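Local coordinates for Lmo0135 protein (Listeria monocytogenes EGD-e, PDB 5ISU) that probably binds peptides outside the cell as the substrate-binding protein (CtaP) of an ABC transporter, at residues Ser422-Gly436 / Ile448-Ile462. Residues are numbered along the deposited sequence; the frame is centred on the assembly and turned at random.
Sequences SNYHNKDLDALWEKG and IYEKIQNTIADDAVI
A helical hairpin, in which segments 427-436 and 448-458 run roughly antiparallel (150°), is packed here along its inner seam and closed at one end by Tyr424, whose hydroxyl donates to Asp459 OD2 at 2.6 Å. That oxygen is met on its anti side, with ring and carboxylate planes 73° apart. The same hydroxyl accepts from Asn426 ND2 (2.9 Å), a nearly straight bond lying in the amide plane. Because Asn426 OD1 also caps the helix by accepting from Leu429 N, its one amide ties the helix start to the tyrosine. Two bonds thus grip the hydroxyl, and Val461 CG2 sits over the centre of one ring face, 3.5 Å from the centroid, in a CH-pi contact. Val461 belongs to the Schellman motif that ends helix 442-458, its N bonding to Ile456 O, with Ala460 as C' residue; its carbonyl receives Ser422 OG from above the carbonyl plane. From there the chain enters strand 462-475 of the mixed sheet of this family 5 solute-binding protein.

Between the helices, whose segment axes approach to 9.6 Å, the branches of Leu429 divide: CD1 lies against Ile452 CG1, while CD2 reaches Ile456 CD1 at 3.6 Å. Ile452 CG2 lies over the six-membered ring of Trp433, offset toward its rim, 3.6 Å from CZ2. Nearer the hairpin turn, Ile448 CG2 packs on Gly436 CA, and Tyr449 brings CE2 and CZ to 3.9 Å from the same atom. A water bridges Tyr449 OH and Trp433 O, and Arg445 bonds both this hydroxyl and Gly436 O.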
loop_
_atom_site.group_PDB
_atom_site.type_symbol
_atom_site.label_atom_id
_atom_site.label_comp_id
_atom_site.label_asym_id
_atom_site.label_seq_id
_atom_site.Cartn_x
_atom_site.Cartn_y
_atom_site.Cartn_z
ATOM N N SER A 422 -16.191 -5.307 -8.221
ATOM C CA SER A 422 -17.348 -6.173 -8.124
ATOM C C SER A 422 -18.624 -5.512 -8.698
ATOM O O SER A 422 -19.602 -6.203 -8.954
ATOM C CB SER A 422 -17.569 -6.569 -6.663
ATOM O OG SER A 422 -16.416 -7.194 -6.099
ATOM N N ASN A 423 -18.597 -4.190 -8.898
ATOM C CA ASN A 423 -19.747 -3.415 -9.416
ATOM C C ASN A 423 -20.989 -3.573 -8.510
ATOM O O ASN A 423 -22.134 -3.593 -8.985
ATOM C CB ASN A 423 -20.060 -3.784 -10.877
ATOM C CG ASN A 423 -18.897 -3.511 -11.809
ATOM O OD1 ASN A 423 -18.481 -2.376 -11.970
ATOM N ND2 ASN A 423 -18.386 -4.560 -12.458
ATOM N N TYR A 424 -20.723 -3.646 -7.205
ATOM C CA TYR A 424 -21.736 -3.798 -6.154
ATOM C C TYR A 424 -22.384 -2.453 -5.818
ATOM O O TYR A 424 -21.706 -1.514 -5.405
ATOM C CB TYR A 424 -21.047 -4.397 -4.927
ATOM C CG TYR A 424 -21.851 -4.528 -3.652
ATOM C CD1 TYR A 424 -22.870 -5.473 -3.534
ATOM C CD2 TYR A 424 -21.523 -3.779 -2.527
ATOM C CE1 TYR A 424 -23.565 -5.624 -2.347
ATOM C CE2 TYR A 424 -22.220 -3.925 -1.343
ATOM C CZ TYR A 424 -23.232 -4.848 -1.255
ATOM O OH TYR A 424 -23.921 -4.989 -0.073
ATOM N N HIS A 425 -23.700 -2.369 -5.994
ATOM C CA HIS A 425 -24.438 -1.127 -5.754
ATOM C C HIS A 425 -25.407 -1.267 -4.585
ATOM O O HIS A 425 -26.442 -1.936 -4.692
ATOM C CB HIS A 425 -25.170 -0.696 -7.027
ATOM C CG HIS A 425 -24.300 -0.706 -8.243
ATOM N ND1 HIS A 425 -23.153 0.056 -8.344
ATOM C CD2 HIS A 425 -24.404 -1.383 -9.410
ATOM C CE1 HIS A 425 -22.583 -0.160 -9.517
ATOM N NE2 HIS A 425 -23.327 -1.023 -10.186
ATOM N N ASN A 426 -25.063 -0.615 -3.476
ATOM C CA ASN A 426 -25.865 -0.647 -2.261
ATOM C C ASN A 426 -25.872 0.733 -1.576
ATOM O O ASN A 426 -24.941 1.065 -0.827
ATOM C CB ASN A 426 -25.285 -1.722 -1.331
ATOM C CG ASN A 426 -26.024 -1.825 -0.007
ATOM O OD1 ASN A 426 -26.848 -0.962 0.353
ATOM N ND2 ASN A 426 -25.721 -2.878 0.741
ATOM N N LYS A 427 -26.934 1.513 -1.834
ATOM C CA LYS A 427 -27.107 2.858 -1.252
ATOM C C LYS A 427 -27.022 2.917 0.275
ATOM O O LYS A 427 -26.430 3.838 0.822
ATOM C CB LYS A 427 -28.433 3.509 -1.687
ATOM C CG LYS A 427 -28.416 4.239 -3.017
ATOM C CD LYS A 427 -29.732 5.012 -3.180
ATOM C CE LYS A 427 -29.750 5.981 -4.359
ATOM N NZ LYS A 427 -29.628 5.294 -5.673
ATOM N N ASP A 428 -27.652 1.973 0.958
ATOM C CA ASP A 428 -27.609 1.945 2.426
ATOM C C ASP A 428 -26.181 1.805 2.925
ATOM O O ASP A 428 -25.786 2.508 3.842
ATOM C CB ASP A 428 -28.458 0.808 2.997
ATOM C CG ASP A 428 -29.958 1.080 2.899
ATOM O OD1 ASP A 428 -30.360 2.152 2.400
ATOM O OD2 ASP A 428 -30.745 0.218 3.349
ATOM N N LEU A 429 -25.409 0.916 2.307
ATOM C CA LEU A 429 -24.020 0.721 2.725
ATOM C C LEU A 429 -23.214 1.981 2.463
ATOM O O LEU A 429 -22.355 2.339 3.256
ATOM C CB LEU A 429 -23.373 -0.450 1.994
ATOM C CG LEU A 429 -21.921 -0.738 2.395
ATOM C CD1 LEU A 429 -21.846 -1.123 3.868
ATOM C CD2 LEU A 429 -21.340 -1.832 1.524
ATOM N N ASP A 430 -23.490 2.632 1.334
ATOM C CA ASP A 430 -22.809 3.876 0.982
ATOM C C ASP A 430 -23.081 4.985 2.015
ATOM O O ASP A 430 -22.198 5.802 2.276
ATOM C CB ASP A 430 -23.158 4.320 -0.455
ATOM C CG ASP A 430 -22.547 3.384 -1.545
ATOM O OD1 ASP A 430 -21.960 2.321 -1.209
ATOM O OD2 ASP A 430 -22.663 3.716 -2.748
ATOM N N ALA A 431 -24.271 4.976 2.624
ATOM C CA ALA A 431 -24.621 5.959 3.674
ATOM C C ALA A 431 -23.770 5.721 4.923
ATOM O O ALA A 431 -23.382 6.678 5.597
ATOM C CB ALA A 431 -26.116 5.906 4.017
ATOM N N LEU A 432 -23.491 4.445 5.221
ATOM C CA LEU A 432 -22.610 4.082 6.338
ATOM C C LEU A 432 -21.171 4.571 6.079
ATOM O O LEU A 432 -20.536 5.127 6.977
ATOM C CB LEU A 432 -22.609 2.565 6.599
ATOM C CG LEU A 432 -23.795 1.986 7.383
ATOM C CD1 LEU A 432 -23.812 0.466 7.300
ATOM C CD2 LEU A 432 -23.772 2.454 8.840
ATOM N N TRP A 433 -20.666 4.350 4.861
ATOM C CA TRP A 433 -19.328 4.821 4.502
ATOM C C TRP A 433 -19.225 6.305 4.795
ATOM O O TRP A 433 -18.319 6.723 5.507
ATOM C CB TRP A 433 -18.980 4.578 3.031
ATOM C CG TRP A 433 -18.571 3.152 2.646
ATOM C CD1 TRP A 433 -19.294 2.258 1.896
ATOM C CD2 TRP A 433 -17.329 2.495 2.949
ATOM N NE1 TRP A 433 -18.579 1.105 1.720
ATOM C CE2 TRP A 433 -17.374 1.221 2.356
ATOM C CE3 TRP A 433 -16.178 2.870 3.650
ATOM C CZ2 TRP A 433 -16.311 0.297 2.467
ATOM C CZ3 TRP A 433 -15.135 1.958 3.758
ATOM C CH2 TRP A 433 -15.209 0.691 3.164
ATOM N N GLU A 434 -20.174 7.091 4.276
ATOM C CA GLU A 434 -20.162 8.550 4.496
ATOM C C GLU A 434 -20.343 8.946 5.958
ATOM O O GLU A 434 -19.707 9.880 6.427
ATOM C CB GLU A 434 -21.158 9.269 3.591
ATOM C CG GLU A 434 -20.717 9.232 2.129
ATOM C CD GLU A 434 -21.410 10.277 1.260
ATOM O OE1 GLU A 434 -22.514 10.750 1.631
ATOM O OE2 GLU A 434 -20.843 10.630 0.198
ATOM N N LYS A 435 -21.170 8.198 6.670
ATOM C CA LYS A 435 -21.390 8.429 8.089
ATOM C C LYS A 435 -20.089 8.181 8.874
ATOM O O LYS A 435 -19.761 8.926 9.782
ATOM C CB LYS A 435 -22.514 7.515 8.590
ATOM C CG LYS A 435 -22.990 7.725 10.026
ATOM C CD LYS A 435 -24.052 6.669 10.353
ATOM C CE LYS A 435 -24.430 6.599 11.830
ATOM N NZ LYS A 435 -25.146 7.805 12.309
ATOM N N GLY A 436 -19.338 7.150 8.499
ATOM C CA GLY A 436 -18.090 6.826 9.185
ATOM C C GLY A 436 -17.038 7.903 9.026
ATOM O O GLY A 436 -16.258 8.164 9.945
ATOM N N ILE A 448 -19.683 1.533 13.249
ATOM C CA ILE A 448 -19.993 1.774 11.838
ATOM C C ILE A 448 -19.122 0.913 10.920
ATOM O O ILE A 448 -19.640 0.253 10.014
ATOM C CB ILE A 448 -19.853 3.274 11.466
ATOM C CG1 ILE A 448 -20.926 4.080 12.197
ATOM C CG2 ILE A 448 -20.012 3.477 9.957
ATOM C CD1 ILE A 448 -20.685 5.576 12.214
ATOM N N TYR A 449 -17.813 0.916 11.134
ATOM C CA TYR A 449 -16.956 0.097 10.278
ATOM C C TYR A 449 -17.136 -1.412 10.539
ATOM O O TYR A 449 -16.884 -2.222 9.647
ATOM C CB TYR A 449 -15.503 0.564 10.303
ATOM C CG TYR A 449 -15.366 1.922 9.637
ATOM C CD1 TYR A 449 -15.394 2.045 8.250
ATOM C CD2 TYR A 449 -15.242 3.075 10.391
ATOM C CE1 TYR A 449 -15.309 3.286 7.640
ATOM C CE2 TYR A 449 -15.150 4.316 9.794
ATOM C CZ TYR A 449 -15.179 4.423 8.424
ATOM O OH TYR A 449 -15.049 5.674 7.855
ATOM N N GLU A 450 -17.605 -1.783 11.727
ATOM C CA GLU A 450 -17.923 -3.204 11.986
ATOM C C GLU A 450 -19.119 -3.627 11.138
ATOM O O GLU A 450 -19.087 -4.707 10.526
ATOM C CB GLU A 450 -18.145 -3.494 13.462
ATOM C CG GLU A 450 -16.832 -3.489 14.228
ATOM C CD GLU A 450 -16.977 -3.809 15.704
ATOM O OE1 GLU A 450 -18.099 -3.703 16.258
ATOM O OE2 GLU A 450 -15.947 -4.161 16.317
ATOM N N LYS A 451 -20.133 -2.766 11.041
ATOM C CA LYS A 451 -21.283 -3.094 10.216
ATOM C C LYS A 451 -20.887 -3.189 8.768
ATOM O O LYS A 451 -21.371 -4.061 8.066
ATOM C CB LYS A 451 -22.474 -2.122 10.384
ATOM C CG LYS A 451 -23.251 -2.335 11.676
ATOM C CD LYS A 451 -24.736 -1.959 11.551
ATOM C CE LYS A 451 -25.005 -0.467 11.411
ATOM N NZ LYS A 451 -24.767 0.278 12.680
ATOM N N ILE A 452 -20.017 -2.288 8.322
ATOM C CA ILE A 452 -19.532 -2.281 6.931
ATOM C C ILE A 452 -18.816 -3.596 6.615
ATOM O O ILE A 452 -19.121 -4.243 5.607
ATOM C CB ILE A 452 -18.649 -1.046 6.641
ATOM C CG1 ILE A 452 -19.510 0.228 6.739
ATOM C CG2 ILE A 452 -18.015 -1.145 5.255
ATOM C CD1 ILE A 452 -18.738 1.518 6.632
ATOM N N GLN A 453 -17.931 -4.019 7.519
ATOM C CA GLN A 453 -17.204 -5.288 7.364
ATOM C C GLN A 453 -18.196 -6.441 7.353
ATOM O O GLN A 453 -18.091 -7.357 6.537
ATOM C CB GLN A 453 -16.133 -5.480 8.469
ATOM C CG GLN A 453 -14.970 -4.488 8.402
ATOM C CD GLN A 453 -13.998 -4.637 9.557
ATOM O OE1 GLN A 453 -13.105 -5.504 9.551
ATOM N NE2 GLN A 453 -14.150 -3.780 10.552
ATOM N N ASN A 454 -19.166 -6.388 8.255
ATOM C CA ASN A 454 -20.212 -7.408 8.300
ATOM C C ASN A 454 -21.087 -7.442 7.054
ATOM O O ASN A 454 -21.363 -8.525 6.544
ATOM C CB ASN A 454 -21.047 -7.283 9.581
ATOM C CG ASN A 454 -20.362 -7.948 10.764
ATOM O OD1 ASN A 454 -19.982 -7.305 11.739
ATOM N ND2 ASN A 454 -20.137 -9.239 10.638
ATOM N N THR A 455 -21.475 -6.280 6.521
ATOM C CA THR A 455 -22.327 -6.267 5.321
ATOM C C THR A 455 -21.583 -6.815 4.107
ATOM O O THR A 455 -22.121 -7.634 3.366
ATOM C CB THR A 455 -22.872 -4.873 5.001
ATOM O OG1 THR A 455 -23.529 -4.335 6.157
ATOM C CG2 THR A 455 -23.867 -4.930 3.835
ATOM N N ILE A 456 -20.343 -6.382 3.912
ATOM C CA ILE A 456 -19.536 -6.880 2.795
ATOM C C ILE A 456 -19.367 -8.406 2.858
ATOM O O ILE A 456 -19.472 -9.102 1.823
ATOM C CB ILE A 456 -18.142 -6.186 2.758
ATOM C CG1 ILE A 456 -18.281 -4.694 2.382
ATOM C CG2 ILE A 456 -17.187 -6.889 1.799
ATOM C CD1 ILE A 456 -18.946 -4.425 1.047
ATOM N N ALA A 457 -19.089 -8.921 4.054
ATOM C CA ALA A 457 -18.909 -10.359 4.237
ATOM C C ALA A 457 -20.242 -11.078 4.042
ATOM O O ALA A 457 -20.314 -12.046 3.306
ATOM C CB ALA A 457 -18.325 -10.670 5.613
ATOM N N ASP A 458 -21.299 -10.588 4.683
ATOM C CA ASP A 458 -22.634 -11.185 4.519
ATOM C C ASP A 458 -23.100 -11.216 3.065
ATOM O O ASP A 458 -23.670 -12.208 2.646
ATOM C CB ASP A 458 -23.672 -10.466 5.364
ATOM C CG ASP A 458 -23.435 -10.634 6.854
ATOM O OD1 ASP A 458 -22.731 -11.578 7.256
ATOM O OD2 ASP A 458 -23.970 -9.819 7.634
ATOM N N ASP A 459 -22.823 -10.172 2.284
ATOM C CA ASP A 459 -23.246 -10.149 0.859
ATOM C C ASP A 459 -22.253 -10.797 -0.104
ATOM O O ASP A 459 -22.457 -10.768 -1.338
ATOM C CB ASP A 459 -23.577 -8.720 0.392
ATOM C CG ASP A 459 -24.916 -8.225 0.915
ATOM O OD1 ASP A 459 -25.597 -8.998 1.614
ATOM O OD2 ASP A 459 -25.295 -7.070 0.608
ATOM N N ALA A 460 -21.205 -11.403 0.458
ATOM C CA ALA A 460 -20.157 -12.029 -0.323
ATOM C C ALA A 460 -19.810 -11.203 -1.552
ATOM O O ALA A 460 -19.827 -11.707 -2.677
ATOM C CB ALA A 460 -20.551 -13.446 -0.706
ATOM N N VAL A 461 -19.495 -9.933 -1.318
ATOM C CA VAL A 461 -19.131 -8.992 -2.388
ATOM C C VAL A 461 -17.820 -9.405 -3.046
ATOM O O VAL A 461 -17.649 -9.282 -4.267
ATOM C CB VAL A 461 -19.014 -7.558 -1.844
ATOM C CG1 VAL A 461 -18.632 -6.590 -2.954
ATOM C CG2 VAL A 461 -20.332 -7.145 -1.202
ATOM N N ILE A 462 -16.884 -9.855 -2.217
ATOM C CA ILE A 462 -15.606 -10.377 -2.684
ATOM C C ILE A 462 -15.332 -11.637 -1.876
ATOM O O ILE A 462 -16.141 -12.016 -1.042
ATOM C CB ILE A 462 -14.450 -9.390 -2.442
ATOM C CG1 ILE A 462 -14.256 -9.135 -0.933
ATOM C CG2 ILE A 462 -14.705 -8.092 -3.196
ATOM C CD1 ILE A 462 -12.940 -8.474 -0.591
HETATM O O HOH W 1 -15.708 5.968 5.491
#